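Long-range contact in glutathione S-transferase (Sulfitobacter, PDB 4GF0), which binds glutathione and, as a glutathione S-transferase homologue, probably conjugates it through its thiol to electrophilic substrates: residues T9-I21 and A162-D174. Numbering follows the deposited sequence.
Sequences TPGTISVAVAIAI and ADPYLFVVCNWLD. With GSH (glutathione), chain D.
Gly11 O takes the indole N-H of Trp172 end-on: NE1 lies 2.9 Å from Gly11 O, the N-H...O angle is 172°, and the oxygen sits at the ring edge, in the indole plane. A water gives a weak second bond to Gly11 O and a firmer one to Val168 O, loosely bridging the type II turn from Thr9 to Thr12 to helix 162-170. Trp172 carries CG beside its own backbone N, and the indole lies back over Val168 O and Val169 CA, which cover one face; His110 stacks on the ring as well. The benzo edge continues to Ile13, where Trp172 CZ2 stands 3.8 Å from Ile13 N, a buried amide with no hydrogen-bond partner in the model. The glutathione sulfur SG2 is nearby, 3.4 Å from Ile13 N. A leucine in place of Trp172 has no N-H to offer, and Gly11 O would probably be left with little more than its weak water bond, the turn freer to shift beside the glutathione sulfur.

This is the interdomain seam of the glutathione transferase fold: helix 14-21 of the thioredoxin-like domain packs on helix 162-170 of the all-helical domain, their axes approaching to 8.2 Å with 142° between their directions. Ile13 has CG1 anti to the backbone N (chi1 -160°), which sends Ile13 CD1 among Tyr165, Val168 and Val169, 3.6 Å from Tyr165 CE1, while CG2 faces the glutathione. Val168 pushes its two methyls into the opposing chain, CG1 3.3 Å from Thr12 O and CG2 against the backbone of Ala16. Small Ala16 lets the helices close in, its CB 3.6 Å from Pro164 O. One turn on, Ile19 splits its branches: CG2 rests on the Pro164 ring, and Ile19 CD1 reaches Phe167 CD2 at 3.9 Å.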
ATOM      1  N   THR A   9      -4.245  14.761  -9.234  1.00 13.22           N
ATOM      2  CA  THR A   9      -5.524  15.035  -9.870  1.00 13.62           C
ATOM      3  C   THR A   9      -6.464  15.413  -8.742  1.00 12.95           C
ATOM      4  O   THR A   9      -6.464  14.742  -7.709  1.00 19.53           O
ATOM      5  CB  THR A   9      -6.040  13.786 -10.589  1.00 16.41           C
ATOM      6  OG1 THR A   9      -5.090  13.386 -11.585  1.00 17.26           O
ATOM      7  CG2 THR A   9      -7.396  14.053 -11.254  1.00 16.10           C
ATOM      8  N   PRO A  10      -7.245  16.491  -8.916  1.00 16.89           N
ATOM      9  CA  PRO A  10      -8.110  16.914  -7.805  1.00 17.16           C
ATOM     10  C   PRO A  10      -9.034  15.777  -7.372  1.00 20.44           C
ATOM     11  O   PRO A  10      -9.490  15.013  -8.228  1.00 19.78           O
ATOM     12  CB  PRO A  10      -8.924  18.062  -8.409  1.00 22.36           C
ATOM     13  CG  PRO A  10      -8.046  18.600  -9.512  1.00 25.62           C
ATOM     14  CD  PRO A  10      -7.362  17.385 -10.084  1.00 20.35           C
ATOM     15  N   GLY A  11      -9.259  15.638  -6.067  1.00 20.83           N
ATOM     16  CA  GLY A  11     -10.205  14.657  -5.565  1.00 22.86           C
ATOM     17  C   GLY A  11      -9.663  13.240  -5.497  1.00 28.45           C
ATOM     18  O   GLY A  11     -10.386  12.317  -5.113  1.00 28.00           O
ATOM     19  N   THR A  12      -8.402  13.054  -5.876  1.00 18.56           N
ATOM     20  CA  THR A  12      -7.800  11.720  -5.845  1.00 11.87           C
ATOM     21  C   THR A  12      -6.859  11.550  -4.661  1.00 15.61           C
ATOM     22  O   THR A  12      -6.572  12.506  -3.920  1.00 15.59           O
ATOM     23  CB  THR A  12      -7.047  11.381  -7.156  1.00 13.86           C
ATOM     24  OG1 THR A  12      -5.888  12.217  -7.283  1.00 12.50           O
ATOM     25  CG2 THR A  12      -7.958  11.576  -8.369  1.00 16.02           C
ATOM     26  N   ILE A  13      -6.342  10.333  -4.515  1.00 15.61           N
ATOM     27  CA  ILE A  13      -5.474   9.997  -3.398  1.00 13.64           C
ATOM     28  C   ILE A  13      -4.153  10.774  -3.422  1.00 14.30           C
ATOM     29  O   ILE A  13      -3.501  10.931  -2.383  1.00 15.24           O
ATOM     30  CB  ILE A  13      -5.208   8.473  -3.332  1.00 14.38           C
ATOM     31  CG1 ILE A  13      -4.735   8.059  -1.935  1.00 16.07           C
ATOM     32  CG2 ILE A  13      -4.229   8.034  -4.435  1.00 16.81           C
ATOM     33  CD1 ILE A  13      -5.742   8.422  -0.838  1.00 20.77           C
ATOM     34  N   SER A  14      -3.761  11.262  -4.599  1.00 12.32           N
ATOM     35  CA  SER A  14      -2.557  12.085  -4.730  1.00 11.70           C
ATOM     36  C   SER A  14      -2.598  13.299  -3.814  1.00 13.12           C
ATOM     37  O   SER A  14      -1.548  13.829  -3.431  1.00 13.81           O
ATOM     38  CB  SER A  14      -2.373  12.559  -6.177  1.00 16.92           C
ATOM     39  OG  SER A  14      -3.535  13.229  -6.661  1.00 16.52           O
ATOM     40  N   VAL A  15      -3.800  13.759  -3.475  1.00  9.97           N
ATOM     41  CA  VAL A  15      -3.937  14.942  -2.632  1.00 11.98           C
ATOM     42  C   VAL A  15      -3.380  14.694  -1.225  1.00 13.00           C
ATOM     43  O   VAL A  15      -2.939  15.633  -0.552  1.00 12.74           O
ATOM     44  CB  VAL A  15      -5.404  15.451  -2.594  1.00 17.62           C
ATOM     45  CG1 VAL A  15      -5.527  16.708  -1.759  1.00 17.88           C
ATOM     46  CG2 VAL A  15      -5.899  15.729  -4.019  1.00 19.43           C
ATOM     47  N   ALA A  16      -3.375  13.435  -0.788  1.00 12.63           N
ATOM     48  CA  ALA A  16      -2.804  13.100   0.518  1.00 12.52           C
ATOM     49  C   ALA A  16      -1.331  13.490   0.570  1.00 15.70           C
ATOM     50  O   ALA A  16      -0.830  13.947   1.597  1.00 11.46           O
ATOM     51  CB  ALA A  16      -2.969  11.607   0.827  1.00 11.89           C
ATOM     52  N   VAL A  17      -0.629  13.304  -0.540  1.00 12.42           N
ATOM     53  CA  VAL A  17       0.790  13.622  -0.568  1.00 11.12           C
ATOM     54  C   VAL A  17       0.963  15.139  -0.517  1.00 10.31           C
ATOM     55  O   VAL A  17       1.836  15.650   0.185  1.00 10.32           O
ATOM     56  CB  VAL A  17       1.472  13.008  -1.811  1.00 12.32           C
ATOM     57  CG1 VAL A  17       2.969  13.350  -1.829  1.00 10.28           C
ATOM     58  CG2 VAL A  17       1.283  11.489  -1.821  1.00  8.97           C
ATOM     59  N   ALA A  18       0.116  15.867  -1.240  1.00 10.90           N
ATOM     60  CA  ALA A  18       0.187  17.327  -1.207  1.00 10.43           C
ATOM     61  C   ALA A  18      -0.018  17.852   0.213  1.00 10.38           C
ATOM     62  O   ALA A  18       0.701  18.746   0.675  1.00 12.29           O
ATOM     63  CB  ALA A  18      -0.835  17.926  -2.148  1.00 11.49           C
ATOM     64  N   ILE A  19      -0.985  17.277   0.909  1.00 12.83           N
ATOM     65  CA  ILE A  19      -1.250  17.670   2.287  1.00 12.52           C
ATOM     66  C   ILE A  19      -0.009  17.454   3.152  1.00 12.85           C
ATOM     67  O   ILE A  19       0.353  18.320   3.947  1.00 11.82           O
ATOM     68  CB  ILE A  19      -2.439  16.901   2.847  1.00 11.83           C
ATOM     69  CG1 ILE A  19      -3.704  17.388   2.140  1.00 12.28           C
ATOM     70  CG2 ILE A  19      -2.573  17.125   4.369  1.00 13.63           C
ATOM     71  CD1 ILE A  19      -4.947  16.503   2.401  1.00 13.64           C
ATOM     72  N   ALA A  20       0.649  16.311   2.988  1.00 11.21           N
ATOM     73  CA  ALA A  20       1.855  16.037   3.760  1.00 13.80           C
ATOM     74  C   ALA A  20       2.977  17.018   3.446  1.00 11.16           C
ATOM     75  O   ALA A  20       3.699  17.448   4.351  1.00 10.90           O
ATOM     76  CB  ALA A  20       2.322  14.603   3.546  1.00  9.22           C
ATOM     77  N   ILE A  21       3.126  17.373   2.171  1.00  9.38           N
ATOM     78  CA  ILE A  21       4.168  18.313   1.787  1.00  9.50           C
ATOM     79  C   ILE A  21       3.890  19.674   2.416  1.00 12.78           C
ATOM     80  O   ILE A  21       4.808  20.355   2.874  1.00 13.73           O
ATOM     81  CB  ILE A  21       4.298  18.449   0.259  1.00 10.57           C
ATOM     82  CG1 ILE A  21       4.712  17.099  -0.332  1.00 10.73           C
ATOM     83  CG2 ILE A  21       5.388  19.467  -0.069  1.00 12.51           C
ATOM     84  CD1 ILE A  21       4.675  17.035  -1.860  1.00 14.62           C
ATOM     85  N   ALA A 162      -0.657   8.962   8.673  1.00 12.65           N
ATOM     86  CA  ALA A 162      -1.891   8.225   8.432  1.00 11.94           C
ATOM     87  C   ALA A 162      -3.056   9.179   8.202  1.00 14.86           C
ATOM     88  O   ALA A 162      -4.017   8.838   7.519  1.00 13.25           O
ATOM     89  CB  ALA A 162      -2.201   7.266   9.578  1.00 11.80           C
ATOM     90  N   ASP A 163      -2.957  10.384   8.756  1.00 11.60           N
ATOM     91  CA  ASP A 163      -4.070  11.327   8.730  1.00 15.63           C
ATOM     92  C   ASP A 163      -4.392  11.935   7.354  1.00 14.07           C
ATOM     93  O   ASP A 163      -5.555  11.925   6.954  1.00 13.75           O
ATOM     94  CB  ASP A 163      -3.902  12.382   9.826  1.00 14.34           C
ATOM     95  CG  ASP A 163      -3.891  11.759  11.207  1.00 12.83           C
ATOM     96  OD1 ASP A 163      -4.884  11.069  11.536  1.00 15.83           O
ATOM     97  OD2 ASP A 163      -2.884  11.926  11.940  1.00 15.65           O
ATOM     98  N   PRO A 164      -3.385  12.443   6.620  1.00 13.98           N
ATOM     99  CA  PRO A 164      -3.733  12.914   5.273  1.00 14.12           C
ATOM    100  C   PRO A 164      -4.285  11.794   4.406  1.00 12.39           C
ATOM    101  O   PRO A 164      -5.204  12.007   3.623  1.00 13.91           O
ATOM    102  CB  PRO A 164      -2.383  13.347   4.698  1.00 12.13           C
ATOM    103  CG  PRO A 164      -1.591  13.737   5.891  1.00 18.80           C
ATOM    104  CD  PRO A 164      -1.986  12.772   6.963  1.00 12.87           C
ATOM    105  N   TYR A 165      -3.696  10.613   4.543  1.00 13.38           N
ATOM    106  CA  TYR A 165      -4.139   9.435   3.817  1.00 13.16           C
ATOM    107  C   TYR A 165      -5.600   9.133   4.155  1.00 13.80           C
ATOM    108  O   TYR A 165      -6.432   8.982   3.251  1.00 12.26           O
ATOM    109  CB  TYR A 165      -3.233   8.241   4.166  1.00  9.19           C
ATOM    110  CG  TYR A 165      -3.083   7.199   3.087  1.00 10.73           C
ATOM    111  CD1 TYR A 165      -4.074   6.994   2.129  1.00 14.20           C
ATOM    112  CD2 TYR A 165      -1.953   6.396   3.041  1.00 12.78           C
ATOM    113  CE1 TYR A 165      -3.929   6.015   1.134  1.00 12.20           C
ATOM    114  CE2 TYR A 165      -1.794   5.434   2.059  1.00 16.29           C
ATOM    115  CZ  TYR A 165      -2.780   5.240   1.117  1.00 13.61           C
ATOM    116  OH  TYR A 165      -2.593   4.265   0.162  1.00 12.42           O
ATOM    117  N   LEU A 166      -5.927   9.077   5.444  1.00 11.75           N
ATOM    118  CA  LEU A 166      -7.293   8.740   5.863  1.00 15.63           C
ATOM    119  C   LEU A 166      -8.271   9.826   5.453  1.00 12.76           C
ATOM    120  O   LEU A 166      -9.388   9.540   5.038  1.00 14.12           O
ATOM    121  CB  LEU A 166      -7.358   8.524   7.377  1.00 15.07           C
ATOM    122  CG  LEU A 166      -8.736   8.147   7.920  1.00 14.96           C
ATOM    123  CD1 LEU A 166      -9.175   6.796   7.359  1.00 14.41           C
ATOM    124  CD2 LEU A 166      -8.682   8.123   9.445  1.00 15.39           C
ATOM    125  N   PHE A 167      -7.842  11.075   5.560  1.00 12.72           N
ATOM    126  CA  PHE A 167      -8.714  12.189   5.205  1.00 16.23           C
ATOM    127  C   PHE A 167      -9.181  12.121   3.749  1.00 13.76           C
ATOM    128  O   PHE A 167     -10.371  12.257   3.455  1.00 15.16           O
ATOM    129  CB  PHE A 167      -7.990  13.507   5.450  1.00 15.51           C
ATOM    130  CG  PHE A 167      -8.777  14.709   5.031  1.00 17.71           C
ATOM    131  CD1 PHE A 167      -9.919  15.078   5.722  1.00 18.91           C
ATOM    132  CD2 PHE A 167      -8.373  15.469   3.947  1.00 18.10           C
ATOM    133  CE1 PHE A 167     -10.654  16.206   5.340  1.00 22.44           C
ATOM    134  CE2 PHE A 167      -9.102  16.591   3.557  1.00 20.24           C
ATOM    135  CZ  PHE A 167     -10.243  16.955   4.255  1.00 21.61           C
ATOM    136  N   VAL A 168      -8.243  11.926   2.832  1.00 13.02           N
ATOM    137  CA  VAL A 168      -8.612  11.897   1.425  1.00 15.86           C
ATOM    138  C   VAL A 168      -9.520  10.707   1.110  1.00 15.84           C
ATOM    139  O   VAL A 168     -10.467  10.828   0.336  1.00 18.41           O
ATOM    140  CB  VAL A 168      -7.369  11.938   0.503  1.00 14.85           C
ATOM    141  CG1 VAL A 168      -7.789  11.743  -0.946  1.00 20.07           C
ATOM    142  CG2 VAL A 168      -6.648  13.270   0.673  1.00 13.14           C
ATOM    143  N   VAL A 169      -9.270   9.568   1.743  1.00 13.59           N
ATOM    144  CA  VAL A 169     -10.136   8.409   1.539  1.00 13.71           C
ATOM    145  C   VAL A 169     -11.532   8.645   2.114  1.00 16.43           C
ATOM    146  O   VAL A 169     -12.537   8.359   1.458  1.00 18.82           O
ATOM    147  CB  VAL A 169      -9.528   7.122   2.127  1.00 13.14           C
ATOM    148  CG1 VAL A 169     -10.506   5.945   1.976  1.00 15.81           C
ATOM    149  CG2 VAL A 169      -8.189   6.805   1.441  1.00 15.19           C
ATOM    150  N   CYS A 170     -11.613   9.193   3.327  1.00 18.92           N
ATOM    151  CA  CYS A 170     -12.930   9.418   3.934  1.00 16.40           C
ATOM    152  C   CYS A 170     -13.714  10.491   3.190  1.00 18.37           C
ATOM    153  O   CYS A 170     -14.949  10.550   3.247  1.00 17.79           O
ATOM    154  CB  CYS A 170     -12.793   9.775   5.415  1.00 17.14           C
ATOM    155  SG  CYS A 170     -12.313   8.374   6.420  1.00 24.66           S
ATOM    156  N   ASN A 171     -12.999  11.336   2.468  1.00 16.64           N
ATOM    157  CA  ASN A 171     -13.634  12.361   1.657  1.00 18.33           C
ATOM    158  C   ASN A 171     -14.441  11.753   0.496  1.00 24.19           C
ATOM    159  O   ASN A 171     -15.279  12.427  -0.099  1.00 26.99           O
ATOM    160  CB  ASN A 171     -12.581  13.343   1.138  1.00 21.19           C
ATOM    161  CG  ASN A 171     -13.159  14.688   0.821  1.00 35.38           C
ATOM    162  OD1 ASN A 171     -13.730  15.351   1.687  1.00 38.95           O
ATOM    163  ND2 ASN A 171     -13.013  15.112  -0.431  1.00 41.66           N
ATOM    164  N   TRP A 172     -14.182  10.480   0.188  1.00 19.36           N
ATOM    165  CA  TRP A 172     -14.919   9.750  -0.845  1.00 20.10           C
ATOM    166  C   TRP A 172     -16.229   9.161  -0.327  1.00 20.36           C
ATOM    167  O   TRP A 172     -17.076   8.746  -1.119  1.00 24.71           O
ATOM    168  CB  TRP A 172     -14.083   8.586  -1.390  1.00 16.82           C
ATOM    169  CG  TRP A 172     -12.893   8.971  -2.192  1.00 20.01           C
ATOM    170  CD1 TRP A 172     -12.738  10.088  -2.952  1.00 26.16           C
ATOM    171  CD2 TRP A 172     -11.679   8.222  -2.316  1.00 20.99           C
ATOM    172  NE1 TRP A 172     -11.493  10.084  -3.545  1.00 28.82           N
ATOM    173  CE2 TRP A 172     -10.827   8.949  -3.172  1.00 23.92           C
ATOM    174  CE3 TRP A 172     -11.234   7.008  -1.789  1.00 17.52           C
ATOM    175  CZ2 TRP A 172      -9.543   8.497  -3.507  1.00 23.31           C
ATOM    176  CZ3 TRP A 172      -9.964   6.557  -2.124  1.00 19.18           C
ATOM    177  CH2 TRP A 172      -9.133   7.301  -2.975  1.00 25.26           C
ATOM    178  N   LEU A 173     -16.393   9.091   0.993  1.00 18.56           N
ATOM    179  CA  LEU A 173     -17.502   8.305   1.567  1.00 19.29           C
ATOM    180  C   LEU A 173     -18.892   8.788   1.162  1.00 23.14           C
ATOM    181  O   LEU A 173     -19.730   7.976   0.745  1.00 23.51           O
ATOM    182  CB  LEU A 173     -17.386   8.213   3.091  1.00 19.69           C
ATOM    183  CG  LEU A 173     -16.275   7.303   3.626  1.00 22.07           C
ATOM    184  CD1 LEU A 173     -16.068   7.531   5.117  1.00 24.63           C
ATOM    185  CD2 LEU A 173     -16.606   5.833   3.358  1.00 22.02           C
ATOM    186  N   ASP A 174     -19.151  10.087   1.286  1.00 24.12           N
ATOM    187  CA  ASP A 174     -20.464  10.630   0.927  1.00 30.28           C
ATOM    188  C   ASP A 174     -20.787  10.318  -0.532  1.00 27.77           C
ATOM    189  O   ASP A 174     -21.885   9.844  -0.848  1.00 30.62           O
ATOM    190  CB  ASP A 174     -20.517  12.142   1.165  1.00 42.39           C
ATOM    191  CG  ASP A 174     -20.759  12.502   2.623  1.00 55.88           C
ATOM    192  OD1 ASP A 174     -21.089  11.601   3.422  1.00 51.50           O
ATOM    193  OD2 ASP A 174     -20.640  13.698   2.964  1.00 65.95           O
TER
HETATM  194  N1  GSH D 302      -1.819   2.137  -5.127  1.00 17.62           N
HETATM  195  CA1 GSH D 302      -1.806   3.450  -5.731  1.00 18.42           C
HETATM  196  C1  GSH D 302      -1.392   4.472  -4.721  1.00 20.22           C
HETATM  197  O11 GSH D 302      -0.700   5.467  -5.070  1.00 14.13           O
HETATM  198  O12 GSH D 302      -1.756   4.356  -3.519  1.00 17.94           O
HETATM  199  CB1 GSH D 302      -3.188   3.812  -6.222  1.00 17.64           C
HETATM  200  CG1 GSH D 302      -3.028   4.939  -7.245  1.00 13.14           C
HETATM  201  CD1 GSH D 302      -4.362   5.157  -7.967  1.00 16.92           C
HETATM  202  OE1 GSH D 302      -5.038   4.202  -8.353  1.00 15.45           O
HETATM  203  N2  GSH D 302      -4.822   6.525  -8.189  1.00 16.71           N
HETATM  204  CA2 GSH D 302      -6.070   6.750  -8.877  1.00 17.77           C
HETATM  205  C2  GSH D 302      -5.763   6.856 -10.348  1.00 19.24           C
HETATM  206  O2  GSH D 302      -4.686   7.291 -10.733  1.00 17.38           O
HETATM  207  CB2 GSH D 302      -6.719   8.014  -8.412  1.00 18.11           C
HETATM  208  SG2 GSH D 302      -7.238   7.838  -6.714  1.00 22.17           S
HETATM  209  N3  GSH D 302      -6.733   6.430 -11.349  1.00 16.98           N
HETATM  210  CA3 GSH D 302      -6.385   6.566 -12.758  1.00 15.92           C
HETATM  211  C3  GSH D 302      -6.872   5.386 -13.562  1.00 25.11           C
HETATM  212  O31 GSH D 302      -7.185   4.306 -12.984  1.00 22.91           O
HETATM  213  O32 GSH D 302      -6.948   5.469 -14.829  1.00 22.34           O
HETATM  214  O   HOH W   1     -10.910  12.767  -1.746  1.00 26.90           O